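PDB 6BS3: putative ATPase Rv3679 from Mycobacterium tuberculosis H37Rv, which forms, with a partner subunit, an ATP-hydrolysing complex needed for resistance to nitric oxide and to elevated levels of glycerol. Local coordinates for residues A[65-70]-A[322-327]; A[210-215]-A[240-245]; A[314-319]-A[328-333]. All coordinates share one frame; numbering follows the deposited sequence.

Contact 1. Residues A[65-70]-A[322-327]. With ADP (adenosine-5'-diphosphate), chain C.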
loop_
_atom_site.group_PDB
_atom_site.type_symbol
_atom_site.label_atom_id
_atom_site.label_comp_id
_atom_site.label_asym_id
_atom_site.label_seq_id
_atom_site.Cartn_x
_atom_site.Cartn_y
_atom_site.Cartn_z
ATOM N N GLN A 65 -7.749 0.154 15.005
ATOM C CA GLN A 65 -7.785 -1.063 14.196
ATOM C C GLN A 65 -6.747 -2.083 14.691
ATOM O O GLN A 65 -7.059 -3.269 14.810
ATOM C CB GLN A 65 -7.544 -0.710 12.722
ATOM C CG GLN A 65 -7.910 -1.824 11.747
ATOM C CD GLN A 65 -7.428 -1.563 10.341
ATOM O OE1 GLN A 65 -6.275 -1.174 10.104
ATOM N NE2 GLN A 65 -8.300 -1.793 9.371
ATOM N N LEU A 66 -5.526 -1.616 14.996
ATOM C CA LEU A 66 -4.440 -2.444 15.509
ATOM C C LEU A 66 -4.779 -3.025 16.894
ATOM O O LEU A 66 -4.526 -4.201 17.138
ATOM C CB LEU A 66 -3.178 -1.576 15.581
ATOM C CG LEU A 66 -1.841 -2.229 15.862
ATOM C CD1 LEU A 66 -1.541 -3.313 14.850
ATOM C CD2 LEU A 66 -0.748 -1.199 15.807
ATOM N N PHE A 67 -5.357 -2.205 17.794
ATOM C CA PHE A 67 -5.719 -2.631 19.152
ATOM C C PHE A 67 -7.125 -3.243 19.230
ATOM O O PHE A 67 -7.577 -3.627 20.317
ATOM C CB PHE A 67 -5.518 -1.477 20.158
ATOM C CG PHE A 67 -4.055 -1.250 20.455
ATOM C CD1 PHE A 67 -3.291 -0.401 19.660
ATOM C CD2 PHE A 67 -3.421 -1.942 21.481
ATOM C CE1 PHE A 67 -1.929 -0.232 19.903
ATOM C CE2 PHE A 67 -2.065 -1.759 21.733
ATOM C CZ PHE A 67 -1.328 -0.903 20.945
ATOM N N ASP A 68 -7.778 -3.397 18.060
ATOM C CA ASP A 68 -9.120 -3.968 17.897
ATOM C C ASP A 68 -10.182 -3.273 18.831
ATOM O O ASP A 68 -10.950 -3.927 19.553
ATOM C CB ASP A 68 -9.082 -5.516 18.039
ATOM C CG ASP A 68 -10.342 -6.200 17.539
ATOM O OD1 ASP A 68 -11.027 -5.620 16.663
ATOM O OD2 ASP A 68 -10.653 -7.313 18.037
ATOM N N VAL A 69 -10.172 -1.932 18.824
ATOM C CA VAL A 69 -11.084 -1.118 19.634
ATOM C C VAL A 69 -11.863 -0.156 18.733
ATOM O O VAL A 69 -11.387 0.142 17.635
ATOM C CB VAL A 69 -10.388 -0.340 20.805
ATOM C CG1 VAL A 69 -9.969 -1.268 21.942
ATOM C CG2 VAL A 69 -9.232 0.549 20.319
ATOM N N PRO A 70 -13.021 0.386 19.199
ATOM C CA PRO A 70 -13.749 1.391 18.397
ATOM C C PRO A 70 -12.901 2.639 18.078
ATOM O O PRO A 70 -11.875 2.868 18.740
ATOM C CB PRO A 70 -14.931 1.770 19.313
ATOM C CG PRO A 70 -15.079 0.661 20.240
ATOM C CD PRO A 70 -13.719 0.119 20.473
ATOM N N VAL A 322 -1.623 -10.517 13.297
ATOM C CA VAL A 322 -0.947 -9.718 14.307
ATOM C C VAL A 322 -2.026 -9.395 15.350
ATOM O O VAL A 322 -3.025 -8.756 15.027
ATOM C CB VAL A 322 -0.246 -8.445 13.732
ATOM C CG1 VAL A 322 0.129 -7.452 14.837
ATOM C CG2 VAL A 322 0.986 -8.813 12.913
ATOM N N ASP A 323 -1.862 -9.902 16.567
ATOM C CA ASP A 323 -2.788 -9.606 17.661
ATOM C C ASP A 323 -2.004 -8.816 18.728
ATOM O O ASP A 323 -0.855 -8.446 18.463
ATOM C CB ASP A 323 -3.496 -10.878 18.202
ATOM C CG ASP A 323 -2.630 -12.042 18.674
ATOM O OD1 ASP A 323 -1.460 -11.806 19.060
ATOM O OD2 ASP A 323 -3.133 -13.189 18.690
ATOM N N LEU A 324 -2.608 -8.536 19.900
ATOM C CA LEU A 324 -1.941 -7.800 20.981
ATOM C C LEU A 324 -0.633 -8.498 21.433
ATOM O O LEU A 324 0.399 -7.838 21.558
ATOM C CB LEU A 324 -2.901 -7.578 22.169
ATOM C CG LEU A 324 -2.393 -6.692 23.302
ATOM C CD1 LEU A 324 -1.978 -5.311 22.780
ATOM C CD2 LEU A 324 -3.440 -6.572 24.405
ATOM N N GLY A 325 -0.691 -9.818 21.603
ATOM C CA GLY A 325 0.446 -10.660 21.961
ATOM C C GLY A 325 1.585 -10.588 20.963
ATOM O O GLY A 325 2.749 -10.643 21.369
ATOM N N SER A 326 1.265 -10.435 19.654
ATOM C CA SER A 326 2.225 -10.292 18.538
ATOM C C SER A 326 2.968 -8.990 18.662
ATOM O O SER A 326 4.149 -8.952 18.350
ATOM C CB SER A 326 1.516 -10.317 17.184
ATOM O OG SER A 326 0.788 -11.518 17.021
ATOM N N LEU A 327 2.285 -7.911 19.114
ATOM C CA LEU A 327 2.938 -6.605 19.319
ATOM C C LEU A 327 4.006 -6.693 20.405
ATOM O O LEU A 327 5.070 -6.086 20.262
ATOM C CB LEU A 327 1.943 -5.479 19.649
ATOM C CG LEU A 327 1.027 -5.022 18.536
ATOM C CD1 LEU A 327 0.010 -4.003 19.077
ATOM C CD2 LEU A 327 1.825 -4.465 17.351
HETATM P PB ADP C . 1.492 -0.227 7.046
HETATM O O1B ADP C . 0.977 0.661 8.199
HETATM O O2B ADP C . 0.472 -0.194 5.883
HETATM O O3B ADP C . 2.883 0.110 6.583
HETATM P PA ADP C . 0.686 -2.564 8.691
HETATM O O1A ADP C . -0.816 -2.230 8.647
HETATM O O2A ADP C . 1.263 -2.319 10.033
HETATM O O3A ADP C . 1.454 -1.726 7.577
HETATM O "O5'" ADP C . 0.987 -4.005 8.100
HETATM C "C5'" ADP C . 0.479 -4.559 6.865
HETATM C "C4'" ADP C . -0.049 -5.943 7.162
HETATM O "O4'" ADP C . 1.045 -6.799 7.549
HETATM C "C3'" ADP C . -1.080 -6.048 8.289
HETATM O "O3'" ADP C . -2.054 -7.026 7.958
HETATM C "C2'" ADP C . -0.230 -6.462 9.498
HETATM O "O2'" ADP C . -0.961 -7.132 10.519
HETATM C "C1'" ADP C . 0.814 -7.355 8.831
HETATM N N9 ADP C . 2.095 -7.448 9.531
HETATM C C8 ADP C . 2.926 -6.417 9.889
HETATM N N7 ADP C . 4.052 -6.803 10.440
HETATM C C5 ADP C . 3.955 -8.187 10.451
HETATM C C6 ADP C . 4.841 -9.203 10.878
HETATM N N6 ADP C . 6.027 -8.968 11.443
HETATM N N1 ADP C . 4.458 -10.489 10.700
HETATM C C2 ADP C . 3.266 -10.738 10.146
HETATM N N3 ADP C . 2.341 -9.867 9.728
HETATM C C4 ADP C . 2.754 -8.598 9.896
HETATM O O HOH W 1 -4.945 -6.552 14.898
#

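Contact 2. Residues A[210-215]-A[240-245]. With ADP (adenosine-5'-diphosphate), chain C.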
loop_
_atom_site.group_PDB
_atom_site.type_symbol
_atom_site.label_atom_id
_atom_site.label_comp_id
_atom_site.label_asym_id
_atom_site.label_seq_id
_atom_site.Cartn_x
_atom_site.Cartn_y
_atom_site.Cartn_z
ATOM N N THR A 210 10.822 -1.559 5.749
ATOM C CA THR A 210 10.881 -2.173 4.430
ATOM C C THR A 210 10.622 -3.672 4.520
ATOM O O THR A 210 10.778 -4.271 5.585
ATOM C CB THR A 210 12.224 -1.824 3.710
ATOM O OG1 THR A 210 12.096 -2.167 2.331
ATOM C CG2 THR A 210 13.450 -2.537 4.315
ATOM N N LEU A 211 10.236 -4.268 3.380
ATOM C CA LEU A 211 10.112 -5.713 3.188
ATOM C C LEU A 211 11.228 -6.079 2.208
ATOM O O LEU A 211 11.716 -5.204 1.471
ATOM C CB LEU A 211 8.732 -6.119 2.627
ATOM C CG LEU A 211 7.496 -5.832 3.518
ATOM C CD1 LEU A 211 6.219 -6.043 2.748
ATOM C CD2 LEU A 211 7.484 -6.678 4.792
ATOM N N LEU A 212 11.676 -7.346 2.220
ATOM C CA LEU A 212 12.716 -7.779 1.276
ATOM C C LEU A 212 12.062 -8.078 -0.075
ATOM O O LEU A 212 12.039 -9.213 -0.553
ATOM C CB LEU A 212 13.598 -8.939 1.814
ATOM C CG LEU A 212 14.543 -8.579 2.983
ATOM C CD1 LEU A 212 15.544 -9.698 3.261
ATOM C CD2 LEU A 212 15.292 -7.245 2.740
ATOM N N GLU A 213 11.491 -7.020 -0.660
ATOM C CA GLU A 213 10.782 -6.967 -1.945
ATOM C C GLU A 213 11.279 -5.734 -2.669
ATOM O O GLU A 213 11.639 -4.759 -2.021
ATOM C CB GLU A 213 9.263 -6.898 -1.718
ATOM C CG GLU A 213 8.701 -8.180 -1.127
ATOM C CD GLU A 213 7.277 -8.136 -0.613
ATOM O OE1 GLU A 213 6.517 -7.216 -0.995
ATOM O OE2 GLU A 213 6.922 -9.040 0.178
ATOM N N ALA A 214 11.337 -5.790 -3.987
ATOM C CA ALA A 214 11.902 -4.761 -4.878
ATOM C C ALA A 214 11.406 -3.329 -4.641
ATOM O O ALA A 214 12.229 -2.442 -4.426
ATOM C CB ALA A 214 11.689 -5.155 -6.337
ATOM N N LEU A 215 10.077 -3.109 -4.685
ATOM C CA LEU A 215 9.465 -1.791 -4.525
ATOM C C LEU A 215 9.649 -1.204 -3.111
ATOM O O LEU A 215 10.095 -0.057 -3.044
ATOM C CB LEU A 215 7.993 -1.779 -4.971
ATOM C CG LEU A 215 7.711 -2.057 -6.456
ATOM C CD1 LEU A 215 6.219 -2.040 -6.717
ATOM C CD2 LEU A 215 8.401 -1.041 -7.374
ATOM N N ASN A 240 11.251 -5.793 8.048
ATOM C CA ASN A 240 10.141 -6.561 8.592
ATOM C C ASN A 240 9.940 -7.899 7.856
ATOM O O ASN A 240 10.430 -8.088 6.732
ATOM C CB ASN A 240 8.857 -5.712 8.513
ATOM C CG ASN A 240 7.739 -6.151 9.430
ATOM O OD1 ASN A 240 7.950 -6.835 10.445
ATOM N ND2 ASN A 240 6.513 -5.760 9.091
ATOM N N ARG A 241 9.200 -8.814 8.516
ATOM C CA ARG A 241 8.763 -10.142 8.045
ATOM C C ARG A 241 9.876 -10.983 7.430
ATOM O O ARG A 241 9.750 -11.475 6.302
ATOM C CB ARG A 241 7.554 -10.067 7.097
ATOM C CG ARG A 241 6.406 -9.253 7.636
ATOM C CD ARG A 241 5.076 -9.631 7.034
ATOM N NE ARG A 241 5.077 -9.541 5.579
ATOM C CZ ARG A 241 4.047 -9.867 4.810
ATOM N NH1 ARG A 241 2.905 -10.273 5.357
ATOM N NH2 ARG A 241 4.144 -9.780 3.490
ATOM N N ASN A 242 10.953 -11.178 8.205
ATOM C CA ASN A 242 12.053 -12.022 7.795
ATOM C C ASN A 242 11.614 -13.467 7.902
ATOM O O ASN A 242 10.682 -13.770 8.642
ATOM C CB ASN A 242 13.278 -11.762 8.655
ATOM C CG ASN A 242 13.989 -10.511 8.244
ATOM O OD1 ASN A 242 14.720 -10.488 7.231
ATOM N ND2 ASN A 242 13.776 -9.447 9.022
ATOM N N ILE A 243 12.243 -14.347 7.108
ATOM C CA ILE A 243 11.932 -15.781 7.100
ATOM C C ILE A 243 13.219 -16.593 7.275
ATOM O O ILE A 243 14.292 -16.084 6.930
ATOM C CB ILE A 243 11.074 -16.221 5.872
ATOM C CG1 ILE A 243 11.782 -15.910 4.530
ATOM C CG2 ILE A 243 9.660 -15.633 5.953
ATOM C CD1 ILE A 243 11.204 -16.550 3.331
ATOM N N PRO A 244 13.128 -17.818 7.797
ATOM C CA PRO A 244 14.288 -18.638 8.015
ATOM C C PRO A 244 14.842 -19.202 6.705
ATOM O O PRO A 244 14.093 -19.624 5.901
ATOM C CB PRO A 244 13.713 -19.739 8.890
ATOM C CG PRO A 244 12.317 -19.864 8.403
ATOM C CD PRO A 244 11.892 -18.446 8.173
ATOM N N ALA A 245 16.152 -19.109 6.533
ATOM C CA ALA A 245 16.818 -19.666 5.344
ATOM C C ALA A 245 16.756 -21.190 5.315
ATOM O O ALA A 245 16.572 -21.707 4.239
ATOM C CB ALA A 245 18.238 -19.196 5.298
HETATM P PB ADP C . 1.492 -0.227 7.046
HETATM O O1B ADP C . 0.977 0.661 8.199
HETATM O O2B ADP C . 0.472 -0.194 5.883
HETATM O O3B ADP C . 2.883 0.110 6.583
HETATM P PA ADP C . 0.686 -2.564 8.691
HETATM O O1A ADP C . -0.816 -2.230 8.647
HETATM O O2A ADP C . 1.263 -2.319 10.033
HETATM O O3A ADP C . 1.454 -1.726 7.577
HETATM O "O5'" ADP C . 0.987 -4.005 8.100
HETATM C "C5'" ADP C . 0.479 -4.559 6.865
HETATM C "C4'" ADP C . -0.049 -5.943 7.162
HETATM O "O4'" ADP C . 1.045 -6.799 7.549
HETATM C "C3'" ADP C . -1.080 -6.048 8.289
HETATM O "O3'" ADP C . -2.054 -7.026 7.958
HETATM C "C2'" ADP C . -0.230 -6.462 9.498
HETATM O "O2'" ADP C . -0.961 -7.132 10.519
HETATM C "C1'" ADP C . 0.814 -7.355 8.831
HETATM N N9 ADP C . 2.095 -7.448 9.531
HETATM C C8 ADP C . 2.926 -6.417 9.889
HETATM N N7 ADP C . 4.052 -6.803 10.440
HETATM C C5 ADP C . 3.955 -8.187 10.451
HETATM C C6 ADP C . 4.841 -9.203 10.878
HETATM N N6 ADP C . 6.027 -8.968 11.443
HETATM N N1 ADP C . 4.458 -10.489 10.700
HETATM C C2 ADP C . 3.266 -10.738 10.146
HETATM N N3 ADP C . 2.341 -9.867 9.728
HETATM C C4 ADP C . 2.754 -8.598 9.896
HETATM O O HOH W 2 10.629 -9.131 4.123
#

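Contact 3. Residues A[314-319]-A[328-333]. With ADP (adenosine-5'-diphosphate), chain C.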
loop_
_atom_site.group_PDB
_atom_site.type_symbol
_atom_site.label_atom_id
_atom_site.label_comp_id
_atom_site.label_asym_id
_atom_site.label_seq_id
_atom_site.Cartn_x
_atom_site.Cartn_y
_atom_site.Cartn_z
ATOM N N GLU A 314 15.946 -6.049 12.250
ATOM C CA GLU A 314 15.230 -7.156 11.613
ATOM C C GLU A 314 14.174 -7.698 12.553
ATOM O O GLU A 314 14.474 -8.028 13.697
ATOM C CB GLU A 314 16.170 -8.328 11.251
ATOM C CG GLU A 314 17.324 -8.020 10.304
ATOM C CD GLU A 314 18.458 -7.226 10.916
ATOM O OE1 GLU A 314 18.707 -7.373 12.134
ATOM O OE2 GLU A 314 19.085 -6.435 10.176
ATOM N N LEU A 315 12.951 -7.856 12.035
ATOM C CA LEU A 315 11.841 -8.433 12.757
ATOM C C LEU A 315 11.386 -9.713 12.059
ATOM O O LEU A 315 11.492 -9.814 10.828
ATOM C CB LEU A 315 10.678 -7.418 12.881
ATOM C CG LEU A 315 10.984 -6.166 13.712
ATOM C CD1 LEU A 315 9.855 -5.180 13.606
ATOM C CD2 LEU A 315 11.228 -6.515 15.178
ATOM N N PRO A 316 10.903 -10.719 12.826
ATOM C CA PRO A 316 10.427 -11.950 12.187
ATOM C C PRO A 316 8.992 -11.788 11.651
ATOM O O PRO A 316 8.374 -10.722 11.780
ATOM C CB PRO A 316 10.472 -12.960 13.341
ATOM C CG PRO A 316 10.094 -12.130 14.555
ATOM C CD PRO A 316 10.723 -10.768 14.300
ATOM N N THR A 317 8.479 -12.862 11.035
ATOM C CA THR A 317 7.115 -12.966 10.556
ATOM C C THR A 317 6.332 -13.622 11.695
ATOM O O THR A 317 6.726 -14.690 12.183
ATOM C CB THR A 317 7.044 -13.885 9.309
ATOM O OG1 THR A 317 7.783 -13.314 8.235
ATOM C CG2 THR A 317 5.607 -14.183 8.869
ATOM N N VAL A 318 5.218 -13.000 12.090
ATOM C CA VAL A 318 4.269 -13.535 13.070
ATOM C C VAL A 318 3.382 -14.511 12.246
ATOM O O VAL A 318 2.740 -14.087 11.281
ATOM C CB VAL A 318 3.474 -12.394 13.765
ATOM C CG1 VAL A 318 2.303 -12.949 14.559
ATOM C CG2 VAL A 318 4.381 -11.551 14.658
ATOM N N SER A 319 3.331 -15.757 12.683
ATOM C CA SER A 319 2.933 -16.896 11.822
ATOM C C SER A 319 1.484 -16.713 11.386
ATOM O O SER A 319 1.193 -16.892 10.215
ATOM C CB SER A 319 3.112 -18.212 12.534
ATOM O OG SER A 319 2.263 -18.333 13.669
ATOM N N TYR A 328 3.724 -7.482 21.465
ATOM C CA TYR A 328 4.674 -7.707 22.550
ATOM C C TYR A 328 5.854 -8.555 22.083
ATOM O O TYR A 328 6.971 -8.227 22.454
ATOM C CB TYR A 328 3.990 -8.250 23.815
ATOM C CG TYR A 328 3.204 -7.174 24.536
ATOM C CD1 TYR A 328 3.809 -6.360 25.492
ATOM C CD2 TYR A 328 1.878 -6.913 24.205
ATOM C CE1 TYR A 328 3.093 -5.361 26.150
ATOM C CE2 TYR A 328 1.159 -5.896 24.833
ATOM C CZ TYR A 328 1.763 -5.138 25.823
ATOM O OH TYR A 328 1.038 -4.148 26.444
ATOM N N GLU A 329 5.638 -9.549 21.184
ATOM C CA GLU A 329 6.732 -10.365 20.604
ATOM C C GLU A 329 7.640 -9.504 19.726
ATOM O O GLU A 329 8.854 -9.669 19.763
ATOM C CB GLU A 329 6.205 -11.542 19.755
ATOM C CG GLU A 329 5.394 -12.562 20.531
ATOM C CD GLU A 329 4.624 -13.576 19.700
ATOM O OE1 GLU A 329 4.786 -13.603 18.457
ATOM O OE2 GLU A 329 3.855 -14.357 20.305
ATOM N N LEU A 330 7.055 -8.583 18.944
ATOM C CA LEU A 330 7.845 -7.685 18.092
ATOM C C LEU A 330 8.615 -6.657 18.929
ATOM O O LEU A 330 9.760 -6.362 18.601
ATOM C CB LEU A 330 6.993 -7.013 17.006
ATOM C CG LEU A 330 6.341 -7.935 15.964
ATOM C CD1 LEU A 330 5.390 -7.140 15.090
ATOM C CD2 LEU A 330 7.394 -8.637 15.071
ATOM N N SER A 331 8.012 -6.175 20.040
ATOM C CA SER A 331 8.641 -5.241 20.990
ATOM C C SER A 331 9.858 -5.932 21.643
ATOM O O SER A 331 10.949 -5.358 21.690
ATOM C CB SER A 331 7.633 -4.816 22.059
ATOM O OG SER A 331 8.240 -3.992 23.040
ATOM N N GLU A 332 9.660 -7.194 22.092
ATOM C CA GLU A 332 10.698 -8.048 22.653
ATOM C C GLU A 332 11.832 -8.268 21.610
ATOM O O GLU A 332 12.996 -8.133 21.966
ATOM C CB GLU A 332 10.099 -9.381 23.145
ATOM C CG GLU A 332 11.115 -10.301 23.801
ATOM C CD GLU A 332 11.561 -9.898 25.195
ATOM O OE1 GLU A 332 12.472 -9.046 25.308
ATOM O OE2 GLU A 332 11.003 -10.443 26.177
ATOM N N SER A 333 11.488 -8.521 20.326
ATOM C CA SER A 333 12.485 -8.672 19.254
ATOM C C SER A 333 13.313 -7.379 19.084
ATOM O O SER A 333 14.530 -7.456 18.999
ATOM C CB SER A 333 11.820 -9.076 17.944
ATOM O OG SER A 333 12.758 -9.002 16.882
HETATM P PB ADP C . 1.492 -0.227 7.046
HETATM O O1B ADP C . 0.977 0.661 8.199
HETATM O O2B ADP C . 0.472 -0.194 5.883
HETATM O O3B ADP C . 2.883 0.110 6.583
HETATM P PA ADP C . 0.686 -2.564 8.691
HETATM O O1A ADP C . -0.816 -2.230 8.647
HETATM O O2A ADP C . 1.263 -2.319 10.033
HETATM O O3A ADP C . 1.454 -1.726 7.577
HETATM O "O5'" ADP C . 0.987 -4.005 8.100
HETATM C "C5'" ADP C . 0.479 -4.559 6.865
HETATM C "C4'" ADP C . -0.049 -5.943 7.162
HETATM O "O4'" ADP C . 1.045 -6.799 7.549
HETATM C "C3'" ADP C . -1.080 -6.048 8.289
HETATM O "O3'" ADP C . -2.054 -7.026 7.958
HETATM C "C2'" ADP C . -0.230 -6.462 9.498
HETATM O "O2'" ADP C . -0.961 -7.132 10.519
HETATM C "C1'" ADP C . 0.814 -7.355 8.831
HETATM N N9 ADP C . 2.095 -7.448 9.531
HETATM C C8 ADP C . 2.926 -6.417 9.889
HETATM N N7 ADP C . 4.052 -6.803 10.440
HETATM C C5 ADP C . 3.955 -8.187 10.451
HETATM C C6 ADP C . 4.841 -9.203 10.878
HETATM N N6 ADP C . 6.027 -8.968 11.443
HETATM N N1 ADP C . 4.458 -10.489 10.700
HETATM C C2 ADP C . 3.266 -10.738 10.146
HETATM N N3 ADP C . 2.341 -9.867 9.728
HETATM C C4 ADP C . 2.754 -8.598 9.896
#

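Contact 1. Residues A[65-70]-A[322-327]
One water bridges the two segments, donating to both L66 O and V322 O. Its bond to V322 O is the shorter, at 2.9 Å. It ties the end of helix 62-66 to the loop that leads into helix 324-336, on the surface of an ArsA-family P-loop ATPase, beside the bound nucleotide. No direct hydrogen bond joins the two segments; the rest of the contact is apolar.

L327 is central to it. Its CD1 lies 4.1 Å from L66 CG. The same methyl makes an off-centre CH-pi contact with F67, 4.3 Å from the ring centroid. L324, one turn earlier in helix 324-336, also reaches the ring: its CD1 lies 3.7 Å from F67 CE2. L324 reaches it because its CG is turned away from the backbone N (chi1 -173°). Helix 34-46 lies against L66 and L327 through A39, T36 and L43, while I79 and A80 of strand 77-82 pack on F67.

Both helix ends are finished locally. Helix 62-66 closes in a Schellman motif, with D68 at positive phi. Helix 324-336 is N-capped by D323. D323 OD1 accepts from S326 N, nearly along the C-O axis, and from S326 OG, 3.0 Å from D323 OD1 and above the carboxylate plane. Two donors thus fix the carboxylate on the first turn.

V322 connects this packing to the ligand. Its CG2 lies over the adenine, 3.5 Å from ADP C4.

Contact 2. Residues A[210-215]-A[240-245]
N240 N donates to T210 O at 2.9 Å. The bond links the ends of two neighbouring parallel strands. Beyond it a water continues the link. It accepts from L212 N and donates to N240 O, 2.8 Å from each. L212 is the centre of an inverse gamma turn, in which E213 N donates back to L211 O.

The side-chain amide of N240 has two jobs. ND2 is bonded to T32 O of the phosphate-binding loop, which would help set the rotation of the amide. OD1 accepts a weak bond from ADP N6, 3.0 Å away.

N242 ND2 bonds to L315 O of the neighbouring strand, and N242 O accepts from T317 OG1. N242 OD1 lies 4.1 Å from L212 CD1.

R241 lies across the adenine with its aliphatic part. CG stands over the ring face, 3.6 Å from ADP C6. The chain then bends at chi3 (-56°). L211 CD2 approaches R241 NE to 3.8 Å. E213 OE2 sits near the guanidinium plane, 4.4 Å from R241 NH2. That is too long for a salt bridge, though the opposite charges may still attract.

The segments join the two strands of a beta-alpha-beta crossover: strand 204-210, helix 214-229, strand 234-242. The C-terminal end of the second strand lines the nucleotide site through N240 and R241, in keeping with P-loop NTPases.

Contact 3. Residues A[314-319]-A[328-333]
L315 and S333 form the tight end of this contact: L315 CD2 lies 3.4 Å from S333 OG. Here strand 312-316, one of the two edge strands of the sheet within this chain, is packed against helix 324-336, the C-terminal helix of the P-loop NTPase fold. The loop between them borders the adenine pocket. The short segments of strand and helix run roughly antiparallel, at 147°, with their axes 8.6 Å apart. No hydrogen bond crosses from one segment to the other.

L330 fills the middle. Its CD2 branch lies 4.1 Å from L315 CB and 4.0 Å from P316 CD. The P316 ring and the L330 side chain lie alongside, running opposite ways. L330 holds CG beside its backbone N (chi1 -63°), and both of its methyls reach toward ADP N6. The P316 ring also touches S333 OG. Below this layer, L315 and L330 rest on I37 and T36 of helix 34-46, and both leucines are buried.

Toward solvent the packing is looser. V318 points at the helix, but its CG2 comes no nearer to the carboxylate of E329 than 4.3 Å, at OE1. E329 is exposed, and so is E314 at the far edge. E314 contributes little beyond its carbonyl O, which lies near S333 OG without a bond being made.

P316 and V318 read the adenine with backbone groups, in keeping with their observed ATP-binding roles. P316 O accepts from ADP N6 at 2.9 Å. V318 N donates to ADP N1 at 3.0 Å, with an almost straight N-H...N angle of 171°.

Overall arrangement
All three contacts touch ADP. Contact 1 is a surface contact; contacts 2 and 3 are partly buried. Contacts 1 and 3 share helix 324-336: contact 1 uses its first turn, contact 3 the turns after it. They touch where S326 OG meets V318 CG1. Contacts 2 and 3 are joined through neighbouring strands 234-242 and 312-316. Contacts 1 and 2 do not touch, yet the adenine lies between them, with V322 on one face and R241 on the other. Their chemistry differs. Contact 2 combines one backbone bond and a water with leucine packing, contact 3 relies on apolar strand-helix packing, and contact 1 on leucine-aromatic packing plus one water.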